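Local coordinates for secreted protein (Streptomyces lividans TK24, PDB 5LXZ) that is a copper metalloradical protein of the AA5 family and probably acts as a galactose-oxidase-like copper radical oxidase, at residues A[80-85]-A[247-253]; A[88-94]-A[225-231]; A[239-244]-A[284-288]. The protein carries 1 engineered substitution. All blocks are in the same frame, centred on the assembly; numbering follows the deposited sequence.

Contact 1: residues A[80-85]-A[247-253]; sequences CTGHTQ and AYPTLTT. Engineered in segment 247-253: Ala247 (natural residue Trp). With CU (copper (II) ion), chain B; EDO (1,2-ethanediol), chain P.
His83 and Leu251 both give their backbone N-H to one atom, O2 of a bound 1,2-ethanediol that probably comes from the crystallisation liquor. His83 N lies 3.2 Å and Leu251 N 2.9 Å from O2. The diol thus links two strands that run nearly parallel, 16° apart. Its other oxygen, O1, sits over one face of the imidazole, 3.1 Å from His83 CE1. The ring reaches it because CG stands between the backbone N and the carbonyl carbon (chi1 40°). His83 NE2 is hydrogen-bonded to His30. An alanine here would probably leave the His30 side chain without that mate and take away the ring face that covers the diol. Further along, water 1 joins the strands: it accepts from Thr253 N at 2.8 Å and donates to Thr84 OG1, which also bonds Asp553. The backbones come close at Gly82, whose CA meets Pro249 O at 3.3 Å in a CA-H...O contact. The absence of a side chain at Gly82 lets the two chains meet this closely. One direct hydrogen bond joins the segments, Tyr248 N to Cys80 O at 2.8 Å. Here Cys80 CB and SG approach the CD1-CE1 side of the Tyr248 ring obliquely. SG is 3.7 Å from CE1 in the conformer described. Ala247 beside it is engineered and replaces Trp. Tyr248 OH binds copper at 2.1 Å. His461, His548 and a water complete the shell, and Tyr460 is hydrogen-bonded to Tyr248 OH. A Cys-Tyr pair ahead of two neighbouring strands, beside the copper, is as in the galactose oxidase propeller.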
loop_
_atom_site.group_PDB
_atom_site.type_symbol
_atom_site.label_atom_id
_atom_site.label_comp_id
_atom_site.label_asym_id
_atom_site.label_seq_id
_atom_site.Cartn_x
_atom_site.Cartn_y
_atom_site.Cartn_z
ATOM N N CYS A 80 1.732 9.650 1.640
ATOM C CA CYS A 80 0.558 9.531 0.704
ATOM C C CYS A 80 0.933 9.312 -0.758
ATOM O O CYS A 80 0.093 9.472 -1.634
ATOM C CB CYS A 80 -0.435 10.751 0.697
ATOM S SG CYS A 80 -1.095 11.436 2.239
ATOM N N THR A 81 2.188 8.990 -1.038
ATOM C CA THR A 81 2.583 8.684 -2.405
ATOM C C THR A 81 2.407 7.236 -2.755
ATOM O O THR A 81 2.224 6.393 -1.889
ATOM C CB THR A 81 4.097 8.943 -2.574
ATOM O OG1 THR A 81 4.812 8.322 -1.484
ATOM C CG2 THR A 81 4.366 10.360 -2.633
ATOM N N GLY A 82 2.466 6.932 -4.061
ATOM C CA GLY A 82 2.620 5.587 -4.560
ATOM C C GLY A 82 4.021 5.451 -5.116
ATOM O O GLY A 82 4.684 6.450 -5.392
ATOM N N HIS A 83 4.499 4.226 -5.301
ATOM C CA HIS A 83 5.901 4.046 -5.634
ATOM C C HIS A 83 6.184 2.648 -6.103
ATOM O O HIS A 83 5.612 1.682 -5.561
ATOM C CB HIS A 83 6.825 4.404 -4.499
ATOM C CG HIS A 83 6.339 3.967 -3.176
ATOM N ND1 HIS A 83 5.975 2.672 -2.897
ATOM C CD2 HIS A 83 6.092 4.676 -2.059
ATOM C CE1 HIS A 83 5.587 2.591 -1.639
ATOM N NE2 HIS A 83 5.626 3.793 -1.119
ATOM N N THR A 84 7.068 2.521 -7.089
ATOM C CA THR A 84 7.522 1.229 -7.535
ATOM C C THR A 84 8.917 1.388 -8.158
ATOM O O THR A 84 9.309 2.476 -8.595
ATOM C CB THR A 84 6.487 0.559 -8.446
ATOM O OG1 THR A 84 6.702 -0.871 -8.467
ATOM C CG2 THR A 84 6.526 1.143 -9.824
ATOM N N GLN A 85 9.680 0.307 -8.158
ATOM C CA GLN A 85 10.994 0.283 -8.786
ATOM C C GLN A 85 10.911 0.298 -10.289
ATOM O O GLN A 85 10.192 -0.486 -10.887
ATOM C CB GLN A 85 11.742 -0.981 -8.345
ATOM C CG GLN A 85 13.216 -0.918 -8.764
ATOM C CD GLN A 85 13.977 -2.232 -8.829
ATOM O OE1 GLN A 85 15.028 -2.306 -9.506
ATOM N NE2 GLN A 85 13.550 -3.233 -8.101
ATOM N N ALA A 247 -3.478 11.733 -3.814
ATOM C CA ALA A 247 -3.091 11.190 -2.527
ATOM C C ALA A 247 -3.522 9.748 -2.508
ATOM O O ALA A 247 -4.699 9.436 -2.709
ATOM C CB ALA A 247 -3.742 11.929 -1.354
ATOM N N TYR A 248 -2.570 8.849 -2.245
ATOM C CA TYR A 248 -2.796 7.397 -2.117
ATOM C C TYR A 248 -3.018 6.663 -3.451
ATOM O O TYR A 248 -3.878 5.777 -3.568
ATOM C CB TYR A 248 -3.964 7.066 -1.203
ATOM C CG TYR A 248 -3.831 7.330 0.241
ATOM C CD1 TYR A 248 -2.711 7.931 0.805
ATOM C CD2 TYR A 248 -4.850 6.886 1.061
ATOM C CE1 TYR A 248 -2.656 8.123 2.167
ATOM C CE2 TYR A 248 -4.804 7.098 2.395
ATOM C CZ TYR A 248 -3.717 7.702 2.942
ATOM O OH TYR A 248 -3.757 7.839 4.292
ATOM N N PRO A 249 -2.249 6.986 -4.491
ATOM C CA PRO A 249 -2.347 6.197 -5.709
ATOM C C PRO A 249 -1.543 4.871 -5.614
ATOM O O PRO A 249 -0.564 4.776 -4.854
ATOM C CB PRO A 249 -1.713 7.112 -6.735
ATOM C CG PRO A 249 -0.598 7.709 -5.992
ATOM C CD PRO A 249 -1.134 7.939 -4.584
ATOM N N THR A 250 -1.959 3.882 -6.412
ATOM C CA THR A 250 -1.051 2.764 -6.680
ATOM C C THR A 250 -0.301 3.022 -7.951
ATOM O O THR A 250 -0.900 3.421 -8.945
ATOM C CB THR A 250 -1.824 1.447 -6.775
ATOM O OG1 THR A 250 -2.165 1.074 -5.433
ATOM C CG2 THR A 250 -1.017 0.314 -7.371
ATOM N N LEU A 251 1.014 2.763 -7.901
ATOM C CA LEU A 251 1.862 2.713 -9.086
ATOM C C LEU A 251 2.263 1.277 -9.311
ATOM O O LEU A 251 2.765 0.642 -8.376
ATOM C CB LEU A 251 3.105 3.553 -8.855
ATOM C CG LEU A 251 3.012 5.027 -9.267
ATOM C CD1 LEU A 251 1.900 5.783 -8.665
ATOM C CD2 LEU A 251 4.369 5.686 -8.953
ATOM N N THR A 252 2.038 0.746 -10.484
ATOM C CA THR A 252 2.337 -0.662 -10.747
ATOM C C THR A 252 2.888 -0.836 -12.157
ATOM O O THR A 252 2.453 -0.179 -13.086
ATOM C CB THR A 252 1.079 -1.529 -10.460
ATOM O OG1 THR A 252 1.464 -2.901 -10.340
ATOM C CG2 THR A 252 0.006 -1.367 -11.456
ATOM N N THR A 253 3.874 -1.702 -12.295
ATOM C CA THR A 253 4.528 -1.906 -13.604
ATOM C C THR A 253 3.706 -2.753 -14.540
ATOM O O THR A 253 3.175 -3.800 -14.135
ATOM C CB THR A 253 5.838 -2.623 -13.356
ATOM O OG1 THR A 253 6.632 -1.820 -12.458
ATOM C CG2 THR A 253 6.582 -2.879 -14.655
HETATM CU CU CU B . -2.132 7.130 5.341
HETATM C C1 EDO P . 1.585 1.874 -3.422
HETATM O O1 EDO P . 2.859 2.492 -3.173
HETATM C C2 EDO P . 1.683 1.016 -4.632
HETATM O O2 EDO P . 2.403 1.837 -5.559
HETATM O O HOH W 1 5.454 -2.503 -10.086
HETATM O O HOH W 2 9.151 -1.151 -13.235
HETATM O O HOH W 3 -3.045 9.007 5.987
#

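Contact 2: residues A[88-94]-A[225-231]; sequences NGNLLIA and DAFEFDP
Leu91 and Phe229 pair backbone to backbone, and so do Ile93 and Phe227. Each is an antiparallel hydrogen-bonded pair with two N-H...O bonds. Phe229 N to Leu91 O is the shortest of the four, at 2.7 Å. Leu92 with Glu228 and Ala94 with Ala226 are the non-hydrogen-bonded pairs between and beyond them. There CA-H groups touch the carbonyls, as Ala226 CA does Ile93 O at 3.4 Å.

The polar side chains meet at one end. Asn90 ND2 donates to Glu228 OE1 at 2.9 Å, with the oxygen met almost end-on and lying in the amide plane. Amide and carboxylate are turned 64° against each other. Water 4 also donates to Glu228 OE1 and accepts from Asn88 ND2. Water 5 ties Asn90 ND2 to Asp230 OD2. Glu228 OE2 turns to Tyr279, so both carboxylate oxygens are held. Asn88 OD1 accepts from Asn90 N at 2.9 Å, forming an Asx turn that leads into the strand.

The apolar contacts divide between two faces. On one, Ile93 CG2 lies 3.9 Å from Phe227 CB, while CG1, opposite the backbone N (chi1 -176°), leads away. On the other, Ala94 CB meets Ala226 CB at 3.9 Å, and Leu92 CD1 comes within 4.2 Å of Glu228 CG.

Strand 81-85 pairs with the far edge of strand 91-102, and strand 235-238 pairs with strand 226-230. Leu92, Ala94 and Ala226 face Trp286 of strand 285-288, while Ile93, Phe227 and Phe229 meet Tyr236 of strand 235-238.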
loop_
_atom_site.group_PDB
_atom_site.type_symbol
_atom_site.label_atom_id
_atom_site.label_comp_id
_atom_site.label_asym_id
_atom_site.label_seq_id
_atom_site.Cartn_x
_atom_site.Cartn_y
_atom_site.Cartn_z
ATOM N N ASN A 88 15.737 0.720 -14.133
ATOM C CA ASN A 88 17.076 1.094 -13.718
ATOM C C ASN A 88 17.371 1.118 -12.232
ATOM O O ASN A 88 18.455 1.527 -11.809
ATOM C CB ASN A 88 17.433 2.428 -14.339
ATOM C CG ASN A 88 16.671 3.583 -13.738
ATOM O OD1 ASN A 88 15.803 3.429 -12.861
ATOM N ND2 ASN A 88 16.970 4.775 -14.246
ATOM N N GLY A 89 16.451 0.631 -11.397
ATOM C CA GLY A 89 16.661 0.608 -9.956
ATOM C C GLY A 89 16.230 1.859 -9.248
ATOM O O GLY A 89 16.166 1.889 -8.031
ATOM N N ASN A 90 15.887 2.924 -9.981
ATOM C CA ASN A 90 15.346 4.103 -9.319
ATOM C C ASN A 90 13.940 3.790 -8.835
ATOM O O ASN A 90 13.265 2.930 -9.369
ATOM C CB ASN A 90 15.274 5.294 -10.244
ATOM C CG ASN A 90 16.637 5.873 -10.593
ATOM O OD1 ASN A 90 17.674 5.440 -10.121
ATOM N ND2 ASN A 90 16.606 6.891 -11.429
ATOM N N LEU A 91 13.508 4.457 -7.784
ATOM C CA LEU A 91 12.165 4.293 -7.266
ATOM C C LEU A 91 11.339 5.451 -7.805
ATOM O O LEU A 91 11.638 6.602 -7.491
ATOM C CB LEU A 91 12.156 4.326 -5.737
ATOM C CG LEU A 91 10.831 3.949 -5.085
ATOM C CD1 LEU A 91 10.553 2.440 -5.158
ATOM C CD2 LEU A 91 10.804 4.381 -3.616
ATOM N N LEU A 92 10.327 5.163 -8.616
ATOM C CA LEU A 92 9.405 6.190 -9.049
ATOM C C LEU A 92 8.486 6.431 -7.858
ATOM O O LEU A 92 7.936 5.479 -7.326
ATOM C CB LEU A 92 8.567 5.799 -10.242
ATOM C CG LEU A 92 7.556 6.821 -10.733
ATOM C CD1 LEU A 92 8.214 8.090 -11.275
ATOM C CD2 LEU A 92 6.717 6.189 -11.836
ATOM N N ILE A 93 8.323 7.683 -7.452
ATOM C CA ILE A 93 7.461 8.008 -6.309
ATOM C C ILE A 93 6.568 9.192 -6.742
ATOM O O ILE A 93 7.078 10.167 -7.271
ATOM C CB ILE A 93 8.317 8.182 -5.029
ATOM C CG1 ILE A 93 7.419 8.433 -3.809
ATOM C CG2 ILE A 93 9.332 9.273 -5.192
ATOM C CD1 ILE A 93 8.155 8.201 -2.500
ATOM N N ALA A 94 5.259 9.092 -6.619
ATOM C CA ALA A 94 4.355 10.073 -7.194
ATOM C C ALA A 94 3.168 10.274 -6.312
ATOM O O ALA A 94 2.686 9.337 -5.668
ATOM C CB ALA A 94 3.930 9.673 -8.569
ATOM N N ASP A 225 2.945 15.899 -7.856
ATOM C CA ASP A 225 4.389 15.779 -7.917
ATOM C C ASP A 225 4.872 14.367 -8.165
ATOM O O ASP A 225 4.317 13.415 -7.592
ATOM C CB ASP A 225 5.041 16.238 -6.613
ATOM C CG ASP A 225 4.708 17.674 -6.232
ATOM O OD1 ASP A 225 3.621 18.199 -6.563
ATOM O OD2 ASP A 225 5.555 18.279 -5.525
ATOM N N ALA A 226 5.927 14.228 -8.940
ATOM C CA ALA A 226 6.586 12.960 -9.153
ATOM C C ALA A 226 8.084 13.078 -9.180
ATOM O O ALA A 226 8.645 14.077 -9.710
ATOM C CB ALA A 226 6.102 12.322 -10.423
ATOM N N PHE A 227 8.760 12.051 -8.674
ATOM C CA PHE A 227 10.212 12.047 -8.618
ATOM C C PHE A 227 10.708 10.641 -8.924
ATOM O O PHE A 227 9.978 9.675 -8.754
ATOM C CB PHE A 227 10.692 12.382 -7.194
ATOM C CG PHE A 227 10.226 13.703 -6.684
ATOM C CD1 PHE A 227 8.979 13.847 -6.105
ATOM C CD2 PHE A 227 11.003 14.839 -6.903
ATOM C CE1 PHE A 227 8.529 15.087 -5.672
ATOM C CE2 PHE A 227 10.528 16.085 -6.498
ATOM C CZ PHE A 227 9.323 16.199 -5.877
ATOM N N GLU A 228 11.949 10.527 -9.349
ATOM C CA GLU A 228 12.651 9.272 -9.292
ATOM C C GLU A 228 13.660 9.361 -8.165
ATOM O O GLU A 228 14.468 10.275 -8.149
ATOM C CB GLU A 228 13.316 8.939 -10.595
ATOM C CG GLU A 228 12.352 8.623 -11.731
ATOM C CD GLU A 228 13.057 8.187 -13.008
ATOM O OE1 GLU A 228 14.273 7.837 -12.949
ATOM O OE2 GLU A 228 12.424 8.159 -14.083
ATOM N N PHE A 229 13.636 8.446 -7.204
ATOM C CA PHE A 229 14.676 8.435 -6.192
ATOM C C PHE A 229 15.822 7.615 -6.761
ATOM O O PHE A 229 15.645 6.437 -7.097
ATOM C CB PHE A 229 14.224 7.813 -4.870
ATOM C CG PHE A 229 15.271 7.922 -3.818
ATOM C CD1 PHE A 229 15.425 9.147 -3.139
ATOM C CD2 PHE A 229 16.197 6.897 -3.571
ATOM C CE1 PHE A 229 16.412 9.306 -2.183
ATOM C CE2 PHE A 229 17.203 7.096 -2.613
ATOM C CZ PHE A 229 17.290 8.283 -1.924
ATOM N N ASP A 230 16.996 8.232 -6.859
ATOM C CA ASP A 230 18.184 7.591 -7.389
ATOM C C ASP A 230 18.984 7.035 -6.203
ATOM O O ASP A 230 19.492 7.812 -5.381
ATOM C CB ASP A 230 18.970 8.648 -8.184
ATOM C CG ASP A 230 20.269 8.131 -8.750
ATOM O OD1 ASP A 230 20.854 7.193 -8.212
ATOM O OD2 ASP A 230 20.710 8.736 -9.757
ATOM N N PRO A 231 19.076 5.706 -6.078
ATOM C CA PRO A 231 19.736 5.115 -4.929
ATOM C C PRO A 231 21.255 5.306 -4.903
ATOM O O PRO A 231 21.832 5.248 -3.826
ATOM C CB PRO A 231 19.377 3.660 -5.006
ATOM C CG PRO A 231 18.978 3.408 -6.385
ATOM C CD PRO A 231 18.567 4.694 -7.030
HETATM O O HOH W 4 15.820 7.450 -14.881
HETATM O O HOH W 5 19.130 8.394 -12.105
#

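Contact 3: residues A[239-244]-A[284-288]; sequences VDPMHE and KAWTY
Met242 lies over the face of the Trp286 indole. Its CG stands 3.6 Å from the centroid of the six-membered ring, a CH-pi contact 14° off the ring normal. With chi2 extended (-179°), SD continues from CG and is also above the ring, 4.3 Å from the same centroid, a Met-aromatic contact. The indole is fixed at its edge as well. Trp286 NE1 donates to Asp240 O at 2.8 Å, with the oxygen in the ring plane. Seen from the carbonyl, the donor is well above the plane rather than on a lone pair. Face and edge contacts together set the rotation of the ring, which is buried.

Strand 285-288 is the last strand, at one edge, of a four-stranded antiparallel sheet, a propeller blade within a Kelch motif. The 239-244 loop leads from strand 235-238 to the first strand of that blade, 250-253. It runs along strand 285-288 on the way.

His243 and Tyr288 form an offset stack, centroids 4.8 Å apart and planes at 28°. The imidazole meets Tyr288 with a face and the strand backbone with its edge. There its NE2 donates to Trp286 O at 2.9 Å from high above the carbonyl plane. Beyond the stack, Tyr288 OH gives its proton to Glu244 OE2 at 2.6 Å. OE2 lies at the ring edge, and the hydroxyl meets it on the anti side, somewhat out of the carboxylate plane. At the other end, Asp240 CG sits 3.3 Å from Lys284 O. Water 6 donates to Asp240 OD2 and accepts from Trp286 N.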
loop_
_atom_site.group_PDB
_atom_site.type_symbol
_atom_site.label_atom_id
_atom_site.label_comp_id
_atom_site.label_asym_id
_atom_site.label_seq_id
_atom_site.Cartn_x
_atom_site.Cartn_y
_atom_site.Cartn_z
ATOM N N VAL A 239 10.772 14.649 -11.900
ATOM C CA VAL A 239 10.345 14.303 -13.237
ATOM C C VAL A 239 9.033 14.984 -13.527
ATOM O O VAL A 239 8.524 15.732 -12.707
ATOM C CB VAL A 239 10.293 12.750 -13.426
ATOM C CG1 VAL A 239 11.693 12.162 -13.244
ATOM C CG2 VAL A 239 9.221 12.065 -12.564
ATOM N N ASP A 240 8.419 14.698 -14.674
ATOM C CA ASP A 240 7.147 15.387 -14.954
ATOM C C ASP A 240 6.115 15.057 -13.884
ATOM O O ASP A 240 6.023 13.878 -13.474
ATOM C CB ASP A 240 6.547 14.976 -16.292
ATOM C CG ASP A 240 7.231 15.591 -17.475
ATOM O OD1 ASP A 240 8.333 16.198 -17.338
ATOM O OD2 ASP A 240 6.673 15.352 -18.571
ATOM N N PRO A 241 5.328 16.055 -13.463
ATOM C CA PRO A 241 4.209 15.739 -12.587
ATOM C C PRO A 241 3.128 14.944 -13.328
ATOM O O PRO A 241 3.009 15.011 -14.546
ATOM C CB PRO A 241 3.673 17.111 -12.224
ATOM C CG PRO A 241 3.970 17.981 -13.421
ATOM C CD PRO A 241 5.326 17.501 -13.832
ATOM N N MET A 242 2.354 14.176 -12.571
ATOM C CA MET A 242 1.172 13.547 -13.110
ATOM C C MET A 242 0.158 14.598 -13.584
ATOM O O MET A 242 0.172 15.751 -13.135
ATOM C CB MET A 242 0.492 12.667 -12.054
ATOM C CG MET A 242 1.347 11.513 -11.663
ATOM S SD MET A 242 0.560 10.448 -10.437
ATOM C CE MET A 242 0.387 11.582 -9.070
ATOM N N HIS A 243 -0.721 14.189 -14.488
ATOM C CA HIS A 243 -1.855 15.041 -14.846
ATOM C C HIS A 243 -2.813 15.228 -13.688
ATOM O O HIS A 243 -3.320 16.322 -13.447
ATOM C CB HIS A 243 -2.567 14.456 -16.048
ATOM C CG HIS A 243 -1.716 14.409 -17.271
ATOM N ND1 HIS A 243 -1.600 15.484 -18.123
ATOM C CD2 HIS A 243 -0.913 13.448 -17.764
ATOM C CE1 HIS A 243 -0.764 15.171 -19.097
ATOM N NE2 HIS A 243 -0.346 13.939 -18.910
ATOM N N GLU A 244 -3.097 14.133 -12.971
ATOM C CA GLU A 244 -3.988 14.153 -11.828
ATOM C C GLU A 244 -3.237 14.302 -10.519
ATOM O O GLU A 244 -2.198 13.691 -10.319
ATOM C CB GLU A 244 -4.787 12.865 -11.762
ATOM C CG GLU A 244 -5.675 12.609 -12.958
ATOM C CD GLU A 244 -6.865 13.557 -13.029
ATOM O OE1 GLU A 244 -7.436 13.900 -11.963
ATOM O OE2 GLU A 244 -7.267 13.938 -14.164
ATOM N N LYS A 284 10.209 10.063 -19.307
ATOM C CA LYS A 284 9.996 10.732 -18.018
ATOM C C LYS A 284 8.721 11.582 -18.039
ATOM O O LYS A 284 8.640 12.601 -17.367
ATOM C CB LYS A 284 11.233 11.505 -17.538
ATOM C CG LYS A 284 12.443 10.618 -17.320
ATOM C CD LYS A 284 13.672 11.456 -16.995
ATOM C CE LYS A 284 14.934 10.632 -16.672
ATOM N NZ LYS A 284 15.134 9.407 -17.465
ATOM N N ALA A 285 7.725 11.080 -18.756
ATOM C CA ALA A 285 6.466 11.763 -18.932
ATOM C C ALA A 285 5.276 10.870 -18.743
ATOM O O ALA A 285 5.404 9.641 -18.837
ATOM C CB ALA A 285 6.414 12.403 -20.324
ATOM N N TRP A 286 4.143 11.489 -18.440
ATOM C CA TRP A 286 2.871 10.805 -18.168
ATOM C C TRP A 286 1.837 11.012 -19.288
ATOM O O TRP A 286 1.743 12.099 -19.848
ATOM C CB TRP A 286 2.253 11.320 -16.895
ATOM C CG TRP A 286 3.069 11.141 -15.670
ATOM C CD1 TRP A 286 4.025 12.018 -15.163
ATOM C CD2 TRP A 286 2.992 10.059 -14.742
ATOM N NE1 TRP A 286 4.539 11.511 -13.985
ATOM C CE2 TRP A 286 3.931 10.317 -13.714
ATOM C CE3 TRP A 286 2.230 8.879 -14.683
ATOM C CZ2 TRP A 286 4.129 9.435 -12.658
ATOM C CZ3 TRP A 286 2.392 8.042 -13.615
ATOM C CH2 TRP A 286 3.314 8.327 -12.617
ATOM N N THR A 287 1.049 9.982 -19.564
ATOM C CA THR A 287 0.013 9.997 -20.589
ATOM C C THR A 287 -1.240 9.368 -19.986
ATOM O O THR A 287 -1.130 8.268 -19.443
ATOM C CB THR A 287 0.445 9.176 -21.822
ATOM O OG1 THR A 287 1.770 9.551 -22.229
ATOM C CG2 THR A 287 -0.546 9.352 -22.986
ATOM N N TYR A 288 -2.383 9.979 -20.142
ATOM C CA TYR A 288 -3.629 9.348 -19.740
ATOM C C TYR A 288 -3.901 8.076 -20.512
ATOM O O TYR A 288 -3.593 7.983 -21.706
ATOM C CB TYR A 288 -4.825 10.240 -19.938
ATOM C CG TYR A 288 -5.042 11.321 -18.959
ATOM C CD1 TYR A 288 -5.515 11.053 -17.694
ATOM C CD2 TYR A 288 -4.831 12.636 -19.296
ATOM C CE1 TYR A 288 -5.730 12.051 -16.782
ATOM C CE2 TYR A 288 -5.121 13.669 -18.403
ATOM C CZ TYR A 288 -5.583 13.378 -17.151
ATOM O OH TYR A 288 -5.821 14.384 -16.258
HETATM O O HOH W 6 4.098 14.374 -18.490
HETATM O O HOH W 7 10.255 14.423 -16.713
#

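Overall arrangement
Contacts 1 and 2 are buried, while contact 3 is only partly so and carries several exposed residues. Contact 1 lies nearest the chain centre and runs up to the copper. Contacts 1 and 2 share a sheet, since strands 81-85 and 91-102 pair within it. Contacts 1 and 3 reach the two edge strands of another sheet and otherwise adjoin only in sequence. Contact 3 meets contact 2 where Ala226 O probably bonds Val239 N. Between blades, contact 1 has one direct hydrogen bond, with waters and a diol, probably from the crystallisation liquor, filling in. Inside a blade, contact 2 uses regular backbone pairing. Contact 3 is mostly made by side chains, aromatic rings above all.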